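Local coordinates for extracellular solute-binding protein family 1 (Kribbella flavida, PDB 5IXP) that probably binds an extracellular solute and delivers it to an ABC transporter for uptake, at residues E59-E62 / V63-Y67; D78-D81 / H82-E86; R122-F125 / A126-G129. All coordinates share one frame; numbering follows the deposited sequence. Where two conformers were deposited one is given.

Contact 1. Residues E59-E62 / V63-Y67; sequences EAME and VSWIY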
ATOM      1  N   GLU A  59      10.137  14.766  -7.723  1.00 10.41           N
ATOM      2  CA  GLU A  59       9.271  13.809  -8.409  1.00 10.71           C
ATOM      3  C   GLU A  59       8.640  12.879  -7.382  1.00  8.23           C
ATOM      4  O   GLU A  59       9.356  12.163  -6.667  1.00 11.25           O
ATOM      5  CB  GLU A  59      10.051  12.990  -9.451  1.00 11.01           C
ATOM      6  CG  GLU A  59      10.479  13.785 -10.699  1.00 13.45           C
ATOM      7  CD  GLU A  59       9.363  13.930 -11.734  1.00 17.07           C
ATOM      8  OE1 GLU A  59       8.288  13.343 -11.531  1.00 16.15           O
ATOM      9  OE2 GLU A  59       9.571  14.628 -12.760  1.00 20.75           O
ATOM     10  N   ALA A  60       7.305  12.854  -7.341  1.00  8.55           N
ATOM     11  CA  ALA A  60       6.623  11.924  -6.457  1.00  9.14           C
ATOM     12  C   ALA A  60       6.658  10.519  -7.044  1.00 10.55           C
ATOM     13  O   ALA A  60       6.620  10.323  -8.262  1.00 12.28           O
ATOM     14  CB  ALA A  60       5.173  12.340  -6.210  1.00  8.29           C
HETATM   15  N   MSE A  61       6.716   9.542  -6.151  1.00 10.35           N
HETATM   16  CA  MSE A  61       6.843   8.139  -6.521  1.00 12.49           C
HETATM   17  C   MSE A  61       6.006   7.301  -5.569  1.00 13.30           C
HETATM   18  O   MSE A  61       6.165   7.413  -4.344  1.00 13.83           O
HETATM   19  CB  MSE A  61       8.311   7.717  -6.450  1.00 18.37           C
HETATM   20  CG  MSE A  61       8.738   6.711  -7.453  1.00 31.57           C
HETATM   21 SE   MSE A  61      10.632   6.809  -7.638  0.69 36.96          SE
HETATM   22  CE  MSE A  61      10.908   8.116  -9.024  1.00 41.75           C
ATOM     23  N   GLU A  62       5.121   6.466  -6.111  1.00 11.97           N
ATOM     24  CA  GLU A  62       4.392   5.528  -5.267  1.00 13.18           C
ATOM     25  C   GLU A  62       5.297   4.360  -4.884  1.00 12.66           C
ATOM     26  O   GLU A  62       6.207   3.968  -5.633  1.00 15.13           O
ATOM     27  CB  GLU A  62       3.127   5.013  -5.968  1.00 17.63           C
ATOM     28  CG  GLU A  62       1.957   4.747  -5.017  1.00 26.25           C
ATOM     29  CD  GLU A  62       1.770   3.272  -4.662  1.00 33.56           C
ATOM     30  OE1 GLU A  62       2.451   2.414  -5.249  1.00 32.41           O
ATOM     31  OE2 GLU A  62       0.927   2.969  -3.800  1.00 36.16           O
ATOM     32  N   VAL A  63       5.042   3.800  -3.696  1.00 13.03           N
ATOM     33  CA  VAL A  63       5.937   2.764  -3.190  1.00 13.51           C
ATOM     34  C   VAL A  63       5.955   1.548  -4.109  1.00 17.23           C
ATOM     35  O   VAL A  63       6.963   0.831  -4.173  1.00 21.92           O
ATOM     36  CB  VAL A  63       5.568   2.370  -1.746  1.00 14.29           C
ATOM     37  CG1 VAL A  63       4.188   1.694  -1.693  1.00 15.90           C
ATOM     38  CG2 VAL A  63       6.668   1.486  -1.154  1.00 15.72           C
ATOM     39  N   SER A  64       4.876   1.300  -4.853  1.00 15.94           N
ATOM     40  CA  SER A  64       4.902   0.095  -5.678  1.00 21.44           C
ATOM     41  C   SER A  64       5.792   0.233  -6.909  1.00 22.78           C
ATOM     42  O   SER A  64       6.101  -0.786  -7.537  1.00 29.41           O
ATOM     43  CB  SER A  64       3.494  -0.310  -6.112  1.00 27.10           C
ATOM     44  OG  SER A  64       2.953   0.638  -7.011  1.00 31.12           O
ATOM     45  N   TRP A  65       6.207   1.459  -7.263  0.77 23.98           N
ATOM     46  CA  TRP A  65       7.106   1.700  -8.392  0.77 23.84           C
ATOM     47  C   TRP A  65       8.563   1.812  -7.991  0.77 23.93           C
ATOM     48  O   TRP A  65       9.437   1.666  -8.851  0.77 23.04           O
ATOM     49  CB  TRP A  65       6.797   3.019  -9.119  0.77 24.72           C
ATOM     50  CG  TRP A  65       5.400   3.408  -9.263  0.77 20.43           C
ATOM     51  CD1 TRP A  65       4.320   2.591  -9.312  0.77 16.52           C
ATOM     52  CD2 TRP A  65       4.907   4.747  -9.382  0.77 18.78           C
ATOM     53  NE1 TRP A  65       3.176   3.333  -9.442  0.77 16.43           N
ATOM     54  CE2 TRP A  65       3.509   4.663  -9.490  0.77 19.21           C
ATOM     55  CE3 TRP A  65       5.514   6.008  -9.397  0.77 18.31           C
ATOM     56  CZ2 TRP A  65       2.707   5.787  -9.615  0.77 23.03           C
ATOM     57  CZ3 TRP A  65       4.724   7.122  -9.520  0.77 16.61           C
ATOM     58  CH2 TRP A  65       3.328   7.009  -9.635  0.77 21.47           C
ATOM     59  N   ILE A  66       8.839   2.145  -6.728  1.00 22.66           N
ATOM     60  CA  ILE A  66      10.163   2.639  -6.361  1.00 23.68           C
ATOM     61  C   ILE A  66      11.238   1.567  -6.529  1.00 26.47           C
ATOM     62  O   ILE A  66      12.420   1.909  -6.688  1.00 27.33           O
ATOM     63  CB  ILE A  66      10.136   3.235  -4.940  1.00 24.58           C
ATOM     64  CG1 ILE A  66      11.365   4.125  -4.717  1.00 27.16           C
ATOM     65  CG2 ILE A  66      10.015   2.148  -3.881  1.00 26.23           C
ATOM     66  CD1 ILE A  66      11.254   5.042  -3.505  1.00 30.89           C
ATOM     67  N   TYR A  67      10.853   0.284  -6.554  1.00 26.59           N
ATOM     68  CA  TYR A  67      11.822  -0.783  -6.805  1.00 27.56           C
ATOM     69  C   TYR A  67      12.574  -0.538  -8.108  1.00 28.23           C
ATOM     70  O   TYR A  67      13.785  -0.770  -8.187  1.00 30.12           O
ATOM     71  CB  TYR A  67      11.119  -2.150  -6.844  1.00 26.66           C
ATOM     72  CG  TYR A  67      10.302  -2.402  -8.107  1.00 30.55           C
ATOM     73  CD1 TYR A  67       8.958  -2.058  -8.167  1.00 32.58           C
ATOM     74  CD2 TYR A  67      10.878  -2.974  -9.239  1.00 32.81           C
ATOM     75  CE1 TYR A  67       8.210  -2.269  -9.315  1.00 33.42           C
ATOM     76  CE2 TYR A  67      10.139  -3.184 -10.399  1.00 33.43           C
ATOM     77  CZ  TYR A  67       8.804  -2.829 -10.429  1.00 36.06           C
ATOM     78  OH  TYR A  67       8.053  -3.037 -11.571  1.00 38.96           O
TER
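OE1 of E62 takes two hydrogen bonds from S64. The hydroxyl OG of S64 lies 2.6 Å from E62 OE1 and donates to it nearly along the C-O axis. The backbone N of S64 donates to E62 OE1 at 2.7 Å, from above the carboxylate plane. The two donors come from opposite faces of that plane. The glutamate chain bends back at chi2 (-101°), which folds its carboxylate over the backbone of V63 and S64. The carbonyl of E62 is used as well. E62 O accepts from W65 N at 3.0 Å, with the donor above the carbonyl plane, and only weakly from I66 N.

This is a beta-alpha junction of the periplasmic binding protein fold. Strand 58-62 ends at E62, and after it the chain turns into the helix that runs to residue 70. The strand is held between strand 2-8, parallel to it, and strand 269-276, antiparallel to it.

In the one of its two conformers described here, W65 folds back over the strand end. CB of E62 sits over the middle of its six-membered ring, a CH-pi contact 3.8 Å from the centroid, and the backbone N of E62 lies over a ring face too. With CG beside the backbone N (chi1 -37°), the indole is turned back along the strand. Its CE3 meets CG of M61, a selenomethionine, at 3.8 Å, and the two side chains meet at a slant. Farther along, SE of M61 touches CG1 of I66 at 4.0 Å. W65 also meets the ring of F9 and touches V38 and I42 of helix 38-51.

Contact 2. Residues D78-D81 / H82-E86; sequences DLRD and HGADE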
ATOM      1  N   ASP A  78      21.129  11.237  -3.490  1.00 19.64           N
ATOM      2  CA  ASP A  78      21.171  10.583  -2.188  1.00 20.27           C
ATOM      3  C   ASP A  78      20.853  11.633  -1.134  1.00 22.74           C
ATOM      4  O   ASP A  78      21.651  12.542  -0.895  1.00 22.34           O
ATOM      5  CB  ASP A  78      22.545   9.952  -1.974  1.00 21.66           C
ATOM      6  CG  ASP A  78      22.672   9.235  -0.635  1.00 28.38           C
ATOM      7  OD1 ASP A  78      21.664   9.116   0.088  1.00 26.25           O
ATOM      8  OD2 ASP A  78      23.796   8.774  -0.316  1.00 28.33           O
ATOM      9  N   LEU A  79      19.663  11.547  -0.531  1.00 20.60           N
ATOM     10  CA  LEU A  79      19.253  12.578   0.412  1.00 19.22           C
ATOM     11  C   LEU A  79      20.119  12.590   1.667  1.00 22.59           C
ATOM     12  O   LEU A  79      20.076  13.565   2.424  1.00 22.41           O
ATOM     13  CB  LEU A  79      17.764  12.401   0.753  1.00 15.09           C
ATOM     14  CG  LEU A  79      16.862  12.525  -0.502  1.00 16.70           C
ATOM     15  CD1 LEU A  79      15.428  12.040  -0.234  1.00 14.27           C
ATOM     16  CD2 LEU A  79      16.842  13.947  -1.047  1.00 16.30           C
ATOM     17  N   ARG A  80      20.918  11.548   1.892  1.00 22.10           N
ATOM     18  CA  ARG A  80      21.917  11.614   2.959  1.00 27.45           C
ATOM     19  C   ARG A  80      22.916  12.734   2.725  1.00 29.68           C
ATOM     20  O   ARG A  80      23.494  13.257   3.683  1.00 29.03           O
ATOM     21  CB  ARG A  80      22.638  10.279   3.085  1.00 30.73           C
ATOM     22  CG  ARG A  80      21.800   9.253   3.787  1.00 34.69           C
ATOM     23  CD  ARG A  80      21.915   7.920   3.116  1.00 41.49           C
ATOM     24  NE  ARG A  80      22.973   7.107   3.690  1.00 48.48           N
ATOM     25  CZ  ARG A  80      24.041   6.684   3.024  1.00 47.61           C
ATOM     26  NH1 ARG A  80      24.206   6.994   1.744  1.00 41.65           N
ATOM     27  NH2 ARG A  80      24.938   5.934   3.644  1.00 48.00           N
ATOM     28  N   ASP A  81      23.135  13.120   1.464  1.00 30.52           N
ATOM     29  CA  ASP A  81      23.984  14.276   1.195  1.00 32.14           C
ATOM     30  C   ASP A  81      23.331  15.585   1.597  1.00 32.29           C
ATOM     31  O   ASP A  81      23.981  16.629   1.497  1.00 31.59           O
ATOM     32  CB  ASP A  81      24.368  14.333  -0.289  1.00 33.90           C
ATOM     33  CG  ASP A  81      25.262  13.177  -0.710  1.00 37.14           C
ATOM     34  OD1 ASP A  81      26.045  12.681   0.129  1.00 39.50           O
ATOM     35  OD2 ASP A  81      25.195  12.773  -1.888  1.00 37.51           O
ATOM     36  N   HIS A  82      22.076  15.558   2.055  1.00 29.79           N
ATOM     37  CA  HIS A  82      21.365  16.777   2.417  1.00 31.30           C
ATOM     38  C   HIS A  82      20.635  16.628   3.744  1.00 31.93           C
ATOM     39  O   HIS A  82      19.625  17.299   3.978  1.00 35.76           O
ATOM     40  CB  HIS A  82      20.386  17.178   1.313  1.00 29.08           C
ATOM     41  CG  HIS A  82      21.046  17.339  -0.017  1.00 31.58           C
ATOM     42  ND1 HIS A  82      21.618  18.524  -0.421  1.00 31.75           N
ATOM     43  CD2 HIS A  82      21.269  16.451  -1.013  1.00 29.82           C
ATOM     44  CE1 HIS A  82      22.150  18.365  -1.620  1.00 32.43           C
ATOM     45  NE2 HIS A  82      21.953  17.114  -2.000  1.00 30.03           N
ATOM     46  N   GLY A  83      21.118  15.745   4.614  1.00 32.51           N
ATOM     47  CA  GLY A  83      20.629  15.671   5.978  1.00 35.76           C
ATOM     48  C   GLY A  83      19.691  14.525   6.286  1.00 35.23           C
ATOM     49  O   GLY A  83      19.201  14.453   7.417  1.00 35.27           O
ATOM     50  N   ALA A  84      19.437  13.618   5.337  1.00 31.70           N
ATOM     51  CA  ALA A  84      18.528  12.501   5.590  1.00 30.51           C
ATOM     52  C   ALA A  84      18.944  11.673   6.801  1.00 34.29           C
ATOM     53  O   ALA A  84      18.082  11.135   7.508  1.00 31.68           O
ATOM     54  CB  ALA A  84      18.446  11.593   4.367  1.00 27.30           C
ATOM     55  N   ASP A  85      20.250  11.529   7.046  1.00 34.03           N
ATOM     56  CA  ASP A  85      20.675  10.659   8.141  1.00 37.22           C
ATOM     57  C   ASP A  85      20.222  11.200   9.489  1.00 36.72           C
ATOM     58  O   ASP A  85      19.901  10.415  10.391  1.00 38.18           O
ATOM     59  CB  ASP A  85      22.190  10.464   8.109  1.00 39.21           C
ATOM     60  CG  ASP A  85      22.605   9.299   7.229  1.00 46.89           C
ATOM     61  OD1 ASP A  85      21.918   8.250   7.253  1.00 45.94           O
ATOM     62  OD2 ASP A  85      23.618   9.431   6.508  1.00 52.36           O
ATOM     63  N   GLU A  86      20.169  12.527   9.639  1.00 36.34           N
ATOM     64  CA  GLU A  86      19.598  13.114  10.846  1.00 36.43           C
ATOM     65  C   GLU A  86      18.074  12.993  10.871  1.00 35.10           C
ATOM     66  O   GLU A  86      17.482  12.865  11.951  1.00 37.35           O
ATOM     67  CB  GLU A  86      20.011  14.580  10.963  1.00 35.18           C
TER
HETATM   68  O   HOH W   1      22.499  13.047   6.178  1.00 34.79           O
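L79 O takes two backbone hydrogen bonds from the residues that follow. H82 N donates to L79 O at 2.8 Å, closing the short 3-10 segment 79-81. A84 N donates to L79 O at 3.0 Å. The two donors reach it from opposite faces of the carbonyl plane, so one oxygen grips both the end of the 3-10 turn and the first turn of the next helix. CB of L79 rests against CB of A84 at 3.8 Å. The H82 side chain packs on A285 and A288 of helix 284-294.

R80 is shared by two acids. Its NH1 forms a salt bridge with D78 OD2 at 2.8 Å, where the hydrogen bond is weak, and D78 lies at the edge of the guanidinium. D78 OD1 accepts from R80 N, which makes an Asx turn, and also accepts a hydrogen bond from I106 N. D85 OD2 lies 3.3 Å from R80 CG and 3.7 Å from R80 NE. This second salt bridge is long. The oxygen is well out of the guanidinium plane and no N-H points at it, so it acts through charge alone. Bends at chi2 (138°) and chi3 (92°) bring the guanidinium round to D78. A water also links R80 and D85: it donates to R80 O and accepts from D85 N.

G83 is the N-cap of helix 84-87, and its positive phi suits a glycine. L79 and A84 both touch Y109 of strand 108-121, and L79 joins H82 against A288 of helix 284-294.

Contact 3. Residues R122-F125 / A126-G129; sequences RDLF and ARAG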
ATOM      1  N   ARG A 122     -20.327  -6.697   9.906  0.66 18.69           N
ATOM      2  CA  ARG A 122     -20.831  -7.132  11.207  0.66 20.85           C
ATOM      3  C   ARG A 122     -22.213  -7.770  11.111  0.66 19.74           C
ATOM      4  O   ARG A 122     -22.557  -8.609  11.953  0.66 20.69           O
ATOM      5  CB  ARG A 122     -20.842  -5.969  12.200  0.66 23.67           C
ATOM      6  CG  ARG A 122     -21.425  -4.669  11.689  0.66 23.23           C
ATOM      7  CD  ARG A 122     -21.153  -3.538  12.686  0.66 23.44           C
ATOM      8  NE  ARG A 122     -21.800  -3.787  13.972  0.66 21.51           N
ATOM      9  CZ  ARG A 122     -21.173  -4.136  15.096  0.66 25.51           C
ATOM     10  NH1 ARG A 122     -19.846  -4.269  15.134  0.66 18.16           N
ATOM     11  NH2 ARG A 122     -21.891  -4.339  16.201  0.66 30.70           N
ATOM     12  N   ASP A 123     -23.016  -7.403  10.105  1.00 17.61           N
ATOM     13  CA  ASP A 123     -24.310  -8.059   9.934  1.00 18.54           C
ATOM     14  C   ASP A 123     -24.139  -9.504   9.488  1.00 19.47           C
ATOM     15  O   ASP A 123     -24.808 -10.406  10.009  1.00 20.18           O
ATOM     16  CB  ASP A 123     -25.173  -7.286   8.931  1.00 21.25           C
ATOM     17  CG  ASP A 123     -24.536  -7.189   7.557  1.00 21.22           C
ATOM     18  OD1 ASP A 123     -23.305  -7.031   7.483  1.00 20.90           O
ATOM     19  OD2 ASP A 123     -25.273  -7.270   6.544  1.00 23.62           O
ATOM     20  N   LEU A 124     -23.235  -9.749   8.539  1.00 19.03           N
ATOM     21  CA  LEU A 124     -22.974 -11.119   8.108  1.00 18.06           C
ATOM     22  C   LEU A 124     -22.307 -11.924   9.216  1.00 20.22           C
ATOM     23  O   LEU A 124     -22.629 -13.104   9.408  1.00 19.16           O
ATOM     24  CB  LEU A 124     -22.123 -11.121   6.837  1.00 17.42           C
ATOM     25  CG  LEU A 124     -22.735 -10.398   5.632  1.00 18.72           C
ATOM     26  CD1 LEU A 124     -21.828 -10.512   4.392  1.00 16.61           C
ATOM     27  CD2 LEU A 124     -24.158 -10.895   5.334  1.00 20.25           C
ATOM     28  N   PHE A 125     -21.389 -11.304   9.967  1.00 16.81           N
ATOM     29  CA  PHE A 125     -20.790 -11.996  11.106  1.00 18.75           C
ATOM     30  C   PHE A 125     -21.862 -12.411  12.107  1.00 18.93           C
ATOM     31  O   PHE A 125     -21.881 -13.555  12.581  1.00 17.75           O
ATOM     32  CB  PHE A 125     -19.744 -11.110  11.788  1.00 18.08           C
ATOM     33  CG  PHE A 125     -18.355 -11.203  11.188  1.00 17.45           C
ATOM     34  CD1 PHE A 125     -18.176 -11.339   9.816  1.00 15.65           C
ATOM     35  CD2 PHE A 125     -17.228 -11.126  12.007  1.00 15.78           C
ATOM     36  CE1 PHE A 125     -16.904 -11.399   9.258  1.00 14.99           C
ATOM     37  CE2 PHE A 125     -15.946 -11.188  11.467  1.00 17.15           C
ATOM     38  CZ  PHE A 125     -15.779 -11.331  10.083  1.00 15.85           C
ATOM     39  N   ALA A 126     -22.763 -11.486  12.446  1.00 17.81           N
ATOM     40  CA  ALA A 126     -23.807 -11.797  13.419  1.00 21.01           C
ATOM     41  C   ALA A 126     -24.618 -13.010  12.977  1.00 21.91           C
ATOM     42  O   ALA A 126     -24.843 -13.946  13.757  1.00 20.24           O
ATOM     43  CB  ALA A 126     -24.714 -10.584  13.615  1.00 24.10           C
ATOM     44  N   ARG A 127     -25.044 -13.013  11.711  1.00 21.06           N
ATOM     45  CA  ARG A 127     -25.890 -14.081  11.193  1.00 20.98           C
ATOM     46  C   ARG A 127     -25.142 -15.405  11.116  1.00 18.96           C
ATOM     47  O   ARG A 127     -25.762 -16.477  11.149  1.00 19.08           O
ATOM     48  CB  ARG A 127     -26.429 -13.674   9.818  1.00 23.77           C
ATOM     49  CG  ARG A 127     -27.439 -12.527   9.894  1.00 25.42           C
ATOM     50  CD  ARG A 127     -27.709 -11.867   8.547  1.00 31.64           C
ATOM     51  NE  ARG A 127     -27.782 -12.827   7.444  1.00 40.22           N
ATOM     52  CZ  ARG A 127     -27.739 -12.492   6.153  1.00 43.17           C
ATOM     53  NH1 ARG A 127     -27.628 -11.213   5.790  1.00 46.65           N
ATOM     54  NH2 ARG A 127     -27.802 -13.436   5.220  1.00 40.17           N
ATOM     55  N   ALA A 128     -23.820 -15.355  11.000  1.00 19.42           N
ATOM     56  CA  ALA A 128     -23.012 -16.559  10.929  1.00 19.25           C
ATOM     57  C   ALA A 128     -22.609 -17.080  12.299  1.00 22.70           C
ATOM     58  O   ALA A 128     -21.931 -18.110  12.376  1.00 26.73           O
ATOM     59  CB  ALA A 128     -21.760 -16.305  10.082  1.00 18.10           C
ATOM     60  N   GLY A 129     -23.003 -16.405  13.377  1.00 20.32           N
ATOM     61  CA  GLY A 129     -22.608 -16.835  14.703  1.00 19.70           C
ATOM     62  C   GLY A 129     -21.230 -16.391  15.135  1.00 18.95           C
ATOM     63  O   GLY A 129     -20.748 -16.854  16.174  1.00 24.11           O
TER
HETATM   64  O   HOH W   2     -27.760  -8.625   6.169  1.00 37.29           O
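Backbone hydrogen bonds run along helix 122-127 and into the turn that ends it. A126 N donates to R122 O at 2.9 Å and R127 N to D123 O at 3.1 Å. A128 N donates to L124 O at 3.0 Å and weakly to F125 O. The helix then ends in a Schellman motif at G129, whose positive phi (82°) suits a glycine.

Van der Waals contact comes from L124 and R127, which run side by side and point the same way. CD2 of L124 lies over one face of the R127 guanidinium, 3.5 Å from NH1. The arginine bends at chi3 (40°), which swings its head over the leucine. F125 faces inward, where its ring meets Y120 and W163.

The charged contact is indirect. A water donates to D123 OD2 and accepts weakly from R127 NH1 at 2.6 Å, at the guanidinium edge. D123 is also salt-bridged to R121, and R122, in the conformer described, to D258. R127 has a long, weak ion pair with D230.

D123 and R127 meet through water while D123 pairs directly with R121, so attraction between the D123 and R127 charges is probably secondary here.

How the contacts relate
All three contacts are local and follow one another along the chain, with none nested or crossing. Contact 1 comes first and closes the turn from strand 58-62 into helix 66-70. The chain then runs to contact 2, where residues 78-86 close the turn into helix 84-87. Their centres are about 19 Å apart, on the same side of the chain's centre. After helix 93-98, long strand 108-121 crosses the molecule. It packs on contact 2 near Y109 and leads directly into helix 122-127. Contact 3 closes the end of that helix, which lies against helix 144-157 and strand 232-238. It lies on the opposite side, its centre about 51 Å from that of contact 2.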